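Local coordinates for USG-1 protein homolog (Pseudomonas aeruginosa, PDB 2HJS) that probably acts as an NAD(P)-dependent oxidoreductase on aldehyde substrates, as a member of the aspartate-semialdehyde dehydrogenase family, though its own substrate is not established, at residues R89-V95 with Q122-L128; S130-A135 with R217-V222; C151-T157 with I230-T236; V170-A174 with P241-G245; Q176-L181 with R193-F197. All coordinates share one frame; numbering follows the deposited sequence.

From the N terminus, contact 1 closes first: it pairs neighbouring strands of the nucleotide-binding sheet and is complete before the others open. Residues 130-135 then lead into helix 133-145, and contact 2 closes a long loop by joining its start to helix 213-225. Contact 3 crosses contact 2 and pairs strands 151-160 and 233-239 of the second sheet, beneath the same two helices. Contact 4 crosses both and ties helix 167-181 to the connection between strands 233-239 and 246-254. Contact 5 nests inside contacts 2, 3 and 4, touches contact 4 and folds the following loop back on helix 167-181. Contacts 3, 4 and 5 reach the second subunit extensively, contact 2 only through F219.

Contact 1: R89-V95 with Q122-L128; sequences RAAGCSV and QAAPFLL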
# COMPACT_ATOMS: atom_id res chain seq x y z
N ARG A 89 -27.27 1.76 28.28
CA ARG A 89 -28.21 2.76 27.77
C ARG A 89 -29.56 2.68 28.51
O ARG A 89 -30.17 3.71 28.82
CB ARG A 89 -28.39 2.71 26.24
CG ARG A 89 -29.75 3.20 25.85
CD ARG A 89 -29.86 3.94 24.56
NE ARG A 89 -30.36 3.07 23.53
CZ ARG A 89 -30.85 3.46 22.35
NH1 ARG A 89 -30.99 4.74 22.03
NH2 ARG A 89 -31.24 2.54 21.50
N ALA A 90 -29.99 1.45 28.82
CA ALA A 90 -31.24 1.24 29.53
C ALA A 90 -31.15 1.96 30.89
O ALA A 90 -32.18 2.42 31.42
CB ALA A 90 -31.49 -0.24 29.74
N ALA A 91 -29.91 2.06 31.42
CA ALA A 91 -29.65 2.61 32.75
C ALA A 91 -29.63 4.16 32.72
O ALA A 91 -29.56 4.90 33.84
CB ALA A 91 -28.36 2.01 33.34
N GLY A 92 -29.69 4.66 31.46
CA GLY A 92 -29.92 6.14 31.28
C GLY A 92 -28.67 6.78 30.74
O GLY A 92 -28.64 7.98 30.42
N CYS A 93 -27.65 5.94 30.56
CA CYS A 93 -26.36 6.40 30.17
C CYS A 93 -26.22 6.39 28.63
O CYS A 93 -26.46 5.37 27.98
CB CYS A 93 -25.30 5.54 30.89
SG CYS A 93 -23.58 5.82 30.28
N SER A 94 -25.86 7.54 28.05
CA SER A 94 -25.68 7.63 26.61
C SER A 94 -24.37 6.94 26.27
O SER A 94 -23.38 7.04 27.00
CB SER A 94 -25.62 9.09 26.16
OG SER A 94 -26.91 9.66 26.06
N VAL A 95 -24.35 6.22 25.16
CA VAL A 95 -23.18 5.40 24.86
C VAL A 95 -22.60 5.79 23.54
O VAL A 95 -23.32 5.90 22.53
CB VAL A 95 -23.53 3.89 24.88
CG1 VAL A 95 -22.35 3.04 24.43
CG2 VAL A 95 -23.98 3.48 26.26
N GLN A 122 -32.45 10.71 16.85
CA GLN A 122 -32.51 9.75 17.98
C GLN A 122 -32.95 10.49 19.25
O GLN A 122 -32.72 11.70 19.39
CB GLN A 122 -31.14 9.03 18.19
CG GLN A 122 -31.16 7.42 18.21
CD GLN A 122 -29.84 6.72 18.77
OE1 GLN A 122 -29.12 7.28 19.64
NE2 GLN A 122 -29.59 5.48 18.31
N ALA A 123 -33.59 9.77 20.17
CA ALA A 123 -33.90 10.38 21.45
C ALA A 123 -32.92 9.94 22.52
O ALA A 123 -32.55 8.78 22.58
CB ALA A 123 -35.34 10.08 21.87
N ALA A 124 -32.50 10.88 23.37
CA ALA A 124 -31.64 10.61 24.51
C ALA A 124 -32.34 9.74 25.56
O ALA A 124 -33.51 9.96 25.84
CB ALA A 124 -31.24 11.94 25.16
N PRO A 125 -31.63 8.78 26.19
CA PRO A 125 -30.22 8.34 26.02
C PRO A 125 -29.81 7.81 24.64
O PRO A 125 -30.52 7.01 24.03
CB PRO A 125 -30.05 7.25 27.09
CG PRO A 125 -31.46 6.89 27.53
CD PRO A 125 -32.33 8.07 27.29
N PHE A 126 -28.65 8.26 24.14
CA PHE A 126 -28.18 7.88 22.82
C PHE A 126 -27.41 6.56 22.87
O PHE A 126 -26.88 6.16 23.91
CB PHE A 126 -27.34 9.01 22.20
CG PHE A 126 -28.08 10.33 22.07
CD1 PHE A 126 -28.81 10.63 20.93
CD2 PHE A 126 -28.04 11.27 23.11
CE1 PHE A 126 -29.47 11.85 20.81
CE2 PHE A 126 -28.72 12.50 23.00
CZ PHE A 126 -29.43 12.79 21.84
N LEU A 127 -27.38 5.87 21.74
CA LEU A 127 -26.50 4.74 21.57
C LEU A 127 -25.94 4.78 20.15
O LEU A 127 -26.63 4.44 19.18
CB LEU A 127 -27.21 3.42 21.90
CG LEU A 127 -26.50 2.11 21.55
CD1 LEU A 127 -25.11 2.01 22.20
CD2 LEU A 127 -27.36 0.90 21.92
N LEU A 128 -24.69 5.23 20.04
CA LEU A 128 -24.11 5.55 18.75
C LEU A 128 -22.81 4.84 18.62
O LEU A 128 -22.17 4.53 19.63
CB LEU A 128 -23.84 7.05 18.64
CG LEU A 128 -25.03 7.94 19.03
CD1 LEU A 128 -24.54 9.33 19.38
CD2 LEU A 128 -26.06 7.95 17.92
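R89 reaches from the last turn of its helix across P125 and L127. CB points toward the 122-128 segment, and with CG roughly anti to the backbone N (chi1 152°) the chain sets out in that direction. CD is the first atom to come close, 3.2 Å from P125 O. Further bends at chi2 and chi3 turn the guanidinium so that one of its faces rests over L127 CB, with NE 3.6 Å from L127 CB. At the tip, NH1 donates to P125 O over 3.1 Å in a nearly straight bond (170°); the carbonyl oxygen lies in the guanidinium plane and the donor in the carbonyl plane. The proline, preceded by a cis peptide, lays its CB 3.7 Å from G92 O, where a Schellman motif ends the helix.

Beyond that turn the S94 hydroxyl accepts from F126 N (S94 OG to F126 N 2.9 Å), and only then do the backbones pair in parallel, V95 N donating to F126 O at 2.8 Å and L128 N to V95 O at 2.9 Å. S94 OG also stands at the edge of the F126 ring. Within its own segment Q122 holds both backbone polar atoms of L127: its OE1 accepts from L127 N while its NE2 donates to L127 O.

V95 and L127 lie side by side on one face of the nucleotide-binding sheet, beneath helix 78-90, which supplies A85 and A88 to V95 and E86 to L127. F126 and L128 instead meet L333 of helix 317-336, and strand 71-74 continues the sheet beyond S94.

Contact 2: S130-A135 with R217-V222; sequences SPCAVA and RIFAEV
C132 and E221 meet directly: C132 N donates to E221 OE1 over 2.9 Å, on the syn side of that oxygen and somewhat out of the carboxylate plane. The same oxygen lies 3.5 Å from both P131 CB and A135 CB, and so rests among P131, C132 and A135 at the entry to the helix. C132 CB sits over the centre of the R217 guanidinium, 3.5 Å from R217 CZ. With SG held between the backbone N and the carbonyl carbon (chi1 71°), the sulfur turns toward helix 213-225 and packs 3.7 Å from I218 CG1. V134 CG1 continues the apolar patch against I218 CD1 at 3.6 Å.

R217, besides packing on C132, positions the E221 carboxylate. Its extended chain brings NE to E221 OE2 at 2.8 Å, a salt bridge between residues one helical turn apart; NH2 adds a weak bond to E221 OE2 and is held by L98 O. E103 brings a second carboxylate close to E221 OE2.

C132 is the N-cap of helix 133-145, which follows the last strand of the nucleotide-binding sheet. A cysteine so placed recalls the nucleophile of aspartate-semialdehyde dehydrogenases, although that role is not established for C132.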
# COMPACT_ATOMS: atom_id res chain seq x y z
N SER A 130 -18.92 5.18 17.06
CA SER A 130 -17.92 6.00 16.41
C SER A 130 -17.12 5.07 15.47
O SER A 130 -16.64 4.03 15.92
CB SER A 130 -17.06 6.69 17.47
OG SER A 130 -16.32 7.75 16.92
N PRO A 131 -16.97 5.43 14.17
CA PRO A 131 -16.39 4.55 13.14
C PRO A 131 -14.96 4.07 13.45
O PRO A 131 -14.23 4.70 14.23
CB PRO A 131 -16.37 5.42 11.87
CG PRO A 131 -17.28 6.56 12.16
CD PRO A 131 -17.31 6.76 13.63
N CYS A 132 -14.58 2.96 12.82
CA CYS A 132 -13.18 2.54 12.87
C CYS A 132 -12.31 3.65 12.25
O CYS A 132 -12.80 4.45 11.47
CB CYS A 132 -12.97 1.21 12.15
SG CYS A 132 -13.13 1.29 10.39
N ALA A 133 -11.04 3.71 12.65
CA ALA A 133 -10.15 4.77 12.23
C ALA A 133 -10.11 4.99 10.72
O ALA A 133 -10.18 6.14 10.25
CB ALA A 133 -8.72 4.53 12.77
N VAL A 134 -9.98 3.90 9.96
CA VAL A 134 -9.82 4.07 8.51
C VAL A 134 -11.06 4.72 7.88
O VAL A 134 -10.93 5.64 7.07
CB VAL A 134 -9.48 2.74 7.79
CG1 VAL A 134 -9.61 2.90 6.26
CG2 VAL A 134 -8.06 2.32 8.15
N ALA A 135 -12.25 4.23 8.24
CA ALA A 135 -13.48 4.80 7.73
C ALA A 135 -13.63 6.27 8.18
O ALA A 135 -14.10 7.12 7.41
CB ALA A 135 -14.68 4.00 8.20
N ARG A 217 -16.21 -3.83 7.69
CA ARG A 217 -16.54 -2.74 8.60
C ARG A 217 -16.42 -1.37 7.92
O ARG A 217 -17.33 -0.53 8.01
CB ARG A 217 -15.71 -2.79 9.87
CG ARG A 217 -16.22 -1.80 10.91
CD ARG A 217 -15.40 -1.74 12.18
NE ARG A 217 -15.86 -0.64 13.02
CZ ARG A 217 -15.35 -0.32 14.21
NH1 ARG A 217 -14.34 -1.02 14.71
NH2 ARG A 217 -15.84 0.70 14.89
N ILE A 218 -15.30 -1.15 7.24
CA ILE A 218 -15.06 0.11 6.57
C ILE A 218 -16.16 0.34 5.53
O ILE A 218 -16.75 1.43 5.46
CB ILE A 218 -13.67 0.12 5.88
CG1 ILE A 218 -12.55 0.23 6.91
CG2 ILE A 218 -13.57 1.26 4.89
CD1 ILE A 218 -11.21 -0.29 6.41
N PHE A 219 -16.45 -0.70 4.77
CA PHE A 219 -17.48 -0.64 3.76
C PHE A 219 -18.84 -0.27 4.36
O PHE A 219 -19.48 0.64 3.87
CB PHE A 219 -17.55 -1.97 3.00
CG PHE A 219 -18.56 -1.99 1.87
CD1 PHE A 219 -18.19 -1.60 0.58
CD2 PHE A 219 -19.87 -2.39 2.09
CE1 PHE A 219 -19.11 -1.62 -0.47
CE2 PHE A 219 -20.80 -2.40 1.05
CZ PHE A 219 -20.42 -2.02 -0.23
N ALA A 220 -19.28 -0.99 5.40
CA ALA A 220 -20.58 -0.73 6.02
C ALA A 220 -20.67 0.68 6.58
O ALA A 220 -21.72 1.34 6.48
CB ALA A 220 -20.88 -1.76 7.13
N GLU A 221 -19.58 1.15 7.18
CA GLU A 221 -19.56 2.48 7.82
C GLU A 221 -19.53 3.61 6.79
O GLU A 221 -20.25 4.59 6.94
CB GLU A 221 -18.39 2.60 8.79
CG GLU A 221 -18.64 1.81 10.06
CD GLU A 221 -17.45 1.77 11.02
OE1 GLU A 221 -16.31 2.14 10.62
OE2 GLU A 221 -17.65 1.32 12.16
N VAL A 222 -18.73 3.45 5.74
CA VAL A 222 -18.70 4.47 4.70
C VAL A 222 -20.09 4.62 4.05
O VAL A 222 -20.55 5.74 3.80
CB VAL A 222 -17.58 4.21 3.69
CG1 VAL A 222 -17.62 5.18 2.51
CG2 VAL A 222 -16.25 4.32 4.39

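Contact 3: C151-T157 with I230-T236; sequences CRQLNLT and IGPLNVT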
# COMPACT_ATOMS: atom_id res chain seq x y z
N CYS A 151 -18.82 11.90 -7.15
CA CYS A 151 -18.03 10.71 -7.13
C CYS A 151 -18.81 9.46 -7.57
O CYS A 151 -19.74 9.02 -6.88
CB CYS A 151 -17.42 10.51 -5.74
SG CYS A 151 -16.36 9.10 -5.71
N ARG A 152 -18.39 8.88 -8.69
CA ARG A 152 -19.03 7.70 -9.28
C ARG A 152 -18.41 6.36 -8.86
O ARG A 152 -19.09 5.35 -8.90
CB ARG A 152 -19.03 7.83 -10.81
CG ARG A 152 -19.83 9.03 -11.32
CD ARG A 152 -21.32 8.79 -11.08
NE ARG A 152 -22.15 9.99 -11.19
CZ ARG A 152 -22.68 10.44 -12.33
NH1 ARG A 152 -22.44 9.81 -13.50
NH2 ARG A 152 -23.44 11.54 -12.32
N GLN A 153 -17.13 6.36 -8.50
CA GLN A 153 -16.42 5.14 -8.06
C GLN A 153 -15.37 5.60 -7.06
O GLN A 153 -14.69 6.58 -7.29
CB GLN A 153 -15.69 4.39 -9.20
CG GLN A 153 -16.49 3.86 -10.40
CD GLN A 153 -17.28 2.56 -10.14
OE1 GLN A 153 -17.05 1.84 -9.16
NE2 GLN A 153 -18.24 2.26 -11.03
N LEU A 154 -15.19 4.85 -5.99
CA LEU A 154 -14.23 5.18 -4.97
C LEU A 154 -13.35 3.96 -4.73
O LEU A 154 -13.85 2.91 -4.37
CB LEU A 154 -14.97 5.57 -3.69
CG LEU A 154 -14.19 5.96 -2.44
CD1 LEU A 154 -13.29 7.10 -2.75
CD2 LEU A 154 -15.19 6.37 -1.35
N ASN A 155 -12.05 4.11 -4.98
CA ASN A 155 -11.10 3.05 -4.68
C ASN A 155 -10.24 3.44 -3.49
O ASN A 155 -9.70 4.54 -3.44
CB ASN A 155 -10.23 2.72 -5.88
CG ASN A 155 -9.48 1.38 -5.71
OD1 ASN A 155 -8.39 1.31 -5.11
ND2 ASN A 155 -10.07 0.33 -6.22
N LEU A 156 -10.17 2.54 -2.51
CA LEU A 156 -9.33 2.73 -1.34
C LEU A 156 -8.36 1.57 -1.18
O LEU A 156 -8.76 0.41 -1.15
CB LEU A 156 -10.18 2.88 -0.08
CG LEU A 156 -9.48 2.80 1.28
CD1 LEU A 156 -8.52 4.01 1.53
CD2 LEU A 156 -10.53 2.72 2.38
N THR A 157 -7.06 1.88 -1.11
CA THR A 157 -6.07 0.92 -0.63
C THR A 157 -5.55 1.47 0.69
O THR A 157 -4.87 2.49 0.72
CB THR A 157 -4.90 0.76 -1.61
OG1 THR A 157 -5.40 0.34 -2.89
CG2 THR A 157 -3.90 -0.29 -1.09
N ILE A 230 -21.83 8.85 -2.76
CA ILE A 230 -20.76 8.19 -3.50
C ILE A 230 -21.28 6.92 -4.15
O ILE A 230 -22.26 6.31 -3.68
CB ILE A 230 -19.53 7.83 -2.62
CG1 ILE A 230 -19.93 7.06 -1.37
CG2 ILE A 230 -18.70 9.07 -2.27
CD1 ILE A 230 -18.84 6.12 -0.90
N GLY A 231 -20.60 6.53 -5.23
CA GLY A 231 -20.89 5.26 -5.88
C GLY A 231 -20.18 4.11 -5.19
O GLY A 231 -19.65 4.27 -4.08
N PRO A 232 -20.10 2.96 -5.86
CA PRO A 232 -19.50 1.77 -5.24
C PRO A 232 -18.12 2.08 -4.60
O PRO A 232 -17.27 2.74 -5.22
CB PRO A 232 -19.32 0.83 -6.43
CG PRO A 232 -20.31 1.29 -7.45
CD PRO A 232 -20.53 2.73 -7.25
N LEU A 233 -17.94 1.64 -3.35
CA LEU A 233 -16.65 1.64 -2.68
C LEU A 233 -15.90 0.31 -2.91
O LEU A 233 -16.48 -0.75 -2.75
CB LEU A 233 -16.88 1.75 -1.20
CG LEU A 233 -15.84 2.35 -0.27
CD1 LEU A 233 -15.84 1.62 1.10
CD2 LEU A 233 -14.44 2.46 -0.81
N ASN A 234 -14.62 0.38 -3.24
CA ASN A 234 -13.79 -0.82 -3.26
C ASN A 234 -12.63 -0.64 -2.27
O ASN A 234 -11.89 0.34 -2.36
CB ASN A 234 -13.31 -1.09 -4.70
CG ASN A 234 -12.51 -2.37 -4.82
OD1 ASN A 234 -11.34 -2.42 -4.43
ND2 ASN A 234 -13.12 -3.40 -5.43
N VAL A 235 -12.52 -1.57 -1.31
CA VAL A 235 -11.59 -1.45 -0.17
C VAL A 235 -10.64 -2.62 -0.10
O VAL A 235 -11.09 -3.75 -0.04
CB VAL A 235 -12.27 -1.57 1.21
CG1 VAL A 235 -11.37 -0.96 2.31
CG2 VAL A 235 -13.60 -0.98 1.23
N THR A 236 -9.34 -2.33 -0.02
CA THR A 236 -8.33 -3.29 0.31
C THR A 236 -7.57 -2.78 1.53
O THR A 236 -7.06 -1.65 1.52
CB THR A 236 -7.36 -3.48 -0.86
OG1 THR A 236 -8.12 -3.80 -2.04
CG2 THR A 236 -6.37 -4.62 -0.59
O HOH W 1 -15.49 1.43 -6.77
O HOH W 2 -9.03 -1.46 -3.25
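L154 and L156 both carry CG anti to the backbone N (chi1 179° and 168°), which lays them alongside L233 and V235 on one face of the sheet. L154 CG comes 3.9 Å from L233 CD2, and L156 CD2 3.8 Å from V235 CG1. Q153 is folded at chi2 (-78°), bringing OE1 back over the proline ring, 3.7 Å from P232 CB; one water links that oxygen to P232 O.

The backbones run parallel and in step. L154 N donates to P232 O, N234 N to L154 O at 2.9 Å, L156 N to N234 O at 2.8 Å, and T236 N to L156 O at 3.0 Å. On the face of N155, T157, N234 and T236 a second water is bonded to L156 O, N234 OD1 and T236 OG1.

Helices 133-145 and 213-225 cover the leucine and valine face. Across the other face lies the second subunit, where N234 ND2 donates to Q308 and N310 of that subunit and T157 OG1 bonds to T157 of that subunit. Alternation along the strands thus separates an oily face, which joins sheet to helices, from a hydrated, hydrogen-bonding face, whose polar groups find partners across the dimer interface.

Contact 4: V170-A174 with P241-G245; sequences VKELA and PVFFG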
# COMPACT_ATOMS: atom_id res chain seq x y z
N VAL A 170 2.21 -4.12 17.97
CA VAL A 170 3.39 -3.25 18.11
C VAL A 170 4.57 -4.05 18.65
O VAL A 170 5.67 -3.98 18.11
CB VAL A 170 3.09 -2.03 19.04
CG1 VAL A 170 4.36 -1.31 19.47
CG2 VAL A 170 2.16 -1.08 18.32
N LYS A 171 4.32 -4.84 19.70
CA LYS A 171 5.35 -5.69 20.29
C LYS A 171 5.87 -6.77 19.35
O LYS A 171 7.06 -6.99 19.27
CB LYS A 171 4.86 -6.29 21.62
CG LYS A 171 5.15 -5.37 22.81
CD LYS A 171 3.94 -5.13 23.74
CE LYS A 171 3.95 -6.00 24.99
NZ LYS A 171 3.52 -7.41 24.71
N GLU A 172 4.97 -7.42 18.62
CA GLU A 172 5.31 -8.46 17.66
C GLU A 172 6.23 -7.92 16.57
O GLU A 172 7.23 -8.56 16.22
CB GLU A 172 4.03 -9.06 17.06
CG GLU A 172 4.23 -10.15 16.01
CD GLU A 172 4.58 -11.50 16.59
OE1 GLU A 172 4.52 -11.66 17.83
OE2 GLU A 172 4.93 -12.41 15.81
N LEU A 173 5.91 -6.74 16.06
CA LEU A 173 6.70 -6.14 15.00
C LEU A 173 8.10 -5.79 15.47
O LEU A 173 9.08 -6.16 14.81
CB LEU A 173 6.01 -4.90 14.41
CG LEU A 173 6.79 -4.23 13.26
CD1 LEU A 173 6.90 -5.14 12.01
CD2 LEU A 173 6.20 -2.90 12.91
N ALA A 174 8.19 -5.11 16.61
CA ALA A 174 9.50 -4.75 17.19
C ALA A 174 10.36 -5.99 17.45
O ALA A 174 11.56 -5.99 17.17
CB ALA A 174 9.30 -3.94 18.48
N PRO A 241 4.61 -3.10 7.60
CA PRO A 241 5.45 -3.20 8.80
C PRO A 241 5.76 -1.79 9.36
O PRO A 241 6.89 -1.30 9.29
CB PRO A 241 6.71 -3.90 8.27
CG PRO A 241 6.79 -3.45 6.80
CD PRO A 241 5.38 -3.21 6.35
N VAL A 242 4.71 -1.12 9.86
CA VAL A 242 4.87 0.20 10.47
C VAL A 242 4.18 0.17 11.81
O VAL A 242 3.24 -0.60 11.99
CB VAL A 242 4.47 1.42 9.51
CG1 VAL A 242 4.57 1.06 8.02
CG2 VAL A 242 3.18 2.02 9.83
N PHE A 243 4.66 0.95 12.78
CA PHE A 243 4.09 0.85 14.14
C PHE A 243 2.74 1.53 14.31
O PHE A 243 1.79 0.91 14.77
CB PHE A 243 5.07 1.35 15.19
CG PHE A 243 6.25 0.44 15.39
CD1 PHE A 243 7.50 0.82 14.93
CD2 PHE A 243 6.11 -0.80 16.01
CE1 PHE A 243 8.62 -0.02 15.09
CE2 PHE A 243 7.22 -1.65 16.17
CZ PHE A 243 8.47 -1.26 15.72
N PHE A 244 2.66 2.81 13.92
CA PHE A 244 1.50 3.66 14.20
C PHE A 244 1.05 4.44 12.95
O PHE A 244 1.89 4.88 12.14
CB PHE A 244 1.87 4.66 15.31
CG PHE A 244 2.38 4.02 16.56
CD1 PHE A 244 3.72 4.16 16.93
CD2 PHE A 244 1.53 3.29 17.38
CE1 PHE A 244 4.21 3.56 18.10
CE2 PHE A 244 2.01 2.69 18.58
CZ PHE A 244 3.34 2.82 18.93
N GLY A 245 -0.27 4.62 12.81
CA GLY A 245 -0.85 5.50 11.77
C GLY A 245 -1.44 4.76 10.59
O GLY A 245 -0.95 3.68 10.23
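F243 lies against one turn of helix 167-181, with L173 above its ring in a CH-pi contact that fastens the connection between strands 233-239 and 246-254 to this helix of the dimerisation domain. L173 CD2 stands 3.8 Å from the ring centroid of F243, only 18° off the normal. The ring edge is turned to the helix backbone: F243 CE2 is 3.4 Å from V170 O and 3.6 Å from A174 N, the two ends of one helical hydrogen bond. A174 CB touches the same carbon, and V170 CG1 approaches F243 CD2 at 3.9 Å. With the ring thus met over a face and along an edge, this is the tight half of the contact, and no hydrogen bond crosses between the segments. F197 of the second subunit extends it, meeting F243 with the ring planes at about 50° and packing on L173 and V242 as well.

Toward F244 the packing thins. That side chain is exposed and meets residues 170-174 through the other valine methyl, V170 CG2 lying 3.8 Å from F244 CE2; L289 and S163 also touch it, and a dioxane molecule, probably from the crystallisation liquor, rests close by. At the buried end, L173 has CG anti to the backbone N (chi1 -179°), which sends the branch toward the 241-245 segment, CD2 over the phenyl ring and L173 CD1 3.9 Å from P241 CB.

Contact 5: Q176-L181 with R193-F197; sequences QTAELL and RQIAF
The loop that follows helix 167-181 folds back along the helix's last two turns, and Q176 fastens it there by capturing two successive backbone amides. Q176 OE1 accepts from I195 N at 2.8 Å and from A196 N at 3.3 Å. Both donors come from the same face of the side-chain amide, I195 N tilted 22° from the carbonyl plane and A196 N standing well above it. At the other end of that amide, NE2 is held by E172 OE2, one turn earlier, so the rotation of the group is fixed from both sides.

Q194 secures the loop internally, its NE2 donating to A196 O over 2.8 Å in an almost straight bond. L180 reaches toward it from the opposite direction: CD1 comes 3.4 Å from Q194 NE2, 3.6 Å from A196 CB, and lies near the plane of the F197 ring at its edge. F197 itself has left-handed backbone angles. Its CZ is 3.6 Å from T177 CG2, while T177 OG1, already bonded to L173 O, is joined to F197 N by a water that lies over one face of the ring.

I195 leans on E172 and L173 of the same helix, and P241, from the loop beyond strand 233-239, packs against the backbone of I195 and F197. The second subunit adds further contacts: its L181 meets T177, its T177 meets L181 and F197, and its D280 forms a salt bridge with R193.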
# COMPACT_ATOMS: atom_id res chain seq x y z
N GLN A 176 10.08 -9.21 16.12
CA GLN A 176 10.45 -9.85 14.85
C GLN A 176 11.54 -9.06 14.15
O GLN A 176 12.48 -9.66 13.62
CB GLN A 176 9.24 -9.97 13.92
CG GLN A 176 8.25 -11.07 14.26
CD GLN A 176 7.40 -11.46 13.07
OE1 GLN A 176 7.73 -11.14 11.92
NE2 GLN A 176 6.30 -12.17 13.32
N THR A 177 11.43 -7.73 14.13
CA THR A 177 12.39 -6.89 13.43
C THR A 177 13.77 -7.06 14.06
O THR A 177 14.76 -7.22 13.34
CB THR A 177 11.98 -5.39 13.38
OG1 THR A 177 10.69 -5.26 12.76
CG2 THR A 177 12.97 -4.59 12.56
N ALA A 178 13.81 -7.09 15.40
CA ALA A 178 15.05 -7.24 16.15
C ALA A 178 15.71 -8.60 15.92
O ALA A 178 16.91 -8.67 15.66
CB ALA A 178 14.80 -7.01 17.62
N GLU A 179 14.92 -9.67 16.02
CA GLU A 179 15.40 -11.02 15.76
C GLU A 179 16.12 -11.09 14.41
O GLU A 179 17.22 -11.63 14.33
CB GLU A 179 14.24 -12.02 15.80
CG GLU A 179 13.84 -12.46 17.20
CD GLU A 179 12.39 -12.98 17.28
OE1 GLU A 179 11.69 -13.06 16.24
OE2 GLU A 179 11.96 -13.32 18.42
N LEU A 180 15.52 -10.52 13.37
CA LEU A 180 16.12 -10.54 12.03
C LEU A 180 17.40 -9.71 11.94
O LEU A 180 18.38 -10.15 11.31
CB LEU A 180 15.12 -10.07 10.98
CG LEU A 180 13.92 -10.96 10.69
CD1 LEU A 180 12.96 -10.19 9.83
CD2 LEU A 180 14.34 -12.28 10.02
N LEU A 181 17.39 -8.54 12.56
CA LEU A 181 18.52 -7.62 12.46
C LEU A 181 19.79 -8.12 13.13
O LEU A 181 20.89 -7.88 12.63
CB LEU A 181 18.15 -6.20 12.91
CG LEU A 181 17.39 -5.36 11.87
CD1 LEU A 181 17.18 -3.94 12.38
CD2 LEU A 181 18.07 -5.33 10.50
N ARG A 193 3.32 -16.12 10.32
CA ARG A 193 4.29 -15.76 9.30
C ARG A 193 5.00 -14.45 9.69
O ARG A 193 4.59 -13.76 10.64
CB ARG A 193 3.61 -15.63 7.93
CG ARG A 193 2.77 -14.35 7.76
CD ARG A 193 1.41 -14.67 7.18
NE ARG A 193 1.50 -14.94 5.76
CZ ARG A 193 0.63 -15.67 5.06
NH1 ARG A 193 -0.44 -16.24 5.62
NH2 ARG A 193 0.86 -15.84 3.76
N GLN A 194 6.06 -14.13 8.95
CA GLN A 194 6.83 -12.94 9.17
C GLN A 194 6.05 -11.68 8.83
O GLN A 194 5.47 -11.56 7.75
CB GLN A 194 8.11 -12.99 8.35
CG GLN A 194 9.10 -11.91 8.70
CD GLN A 194 10.34 -11.98 7.86
OE1 GLN A 194 10.91 -13.06 7.66
NE2 GLN A 194 10.78 -10.82 7.35
N ILE A 195 6.02 -10.74 9.76
CA ILE A 195 5.47 -9.41 9.48
C ILE A 195 6.56 -8.35 9.30
O ILE A 195 6.35 -7.37 8.58
CB ILE A 195 4.43 -8.98 10.54
CG1 ILE A 195 5.06 -8.74 11.91
CG2 ILE A 195 3.30 -10.05 10.63
CD1 ILE A 195 4.07 -8.17 12.93
N ALA A 196 7.70 -8.54 9.95
CA ALA A 196 8.84 -7.65 9.82
C ALA A 196 9.24 -7.51 8.34
O ALA A 196 9.30 -8.51 7.61
CB ALA A 196 10.03 -8.18 10.66
N PHE A 197 9.48 -6.27 7.91
CA PHE A 197 9.87 -5.99 6.52
C PHE A 197 8.97 -6.71 5.47
O PHE A 197 9.43 -7.11 4.42
CB PHE A 197 11.35 -6.35 6.30
CG PHE A 197 12.28 -5.75 7.32
CD1 PHE A 197 12.50 -4.37 7.36
CD2 PHE A 197 12.98 -6.56 8.20
CE1 PHE A 197 13.39 -3.81 8.28
CE2 PHE A 197 13.88 -6.02 9.13
CZ PHE A 197 14.08 -4.63 9.17
O HOH W 3 9.87 -4.46 9.87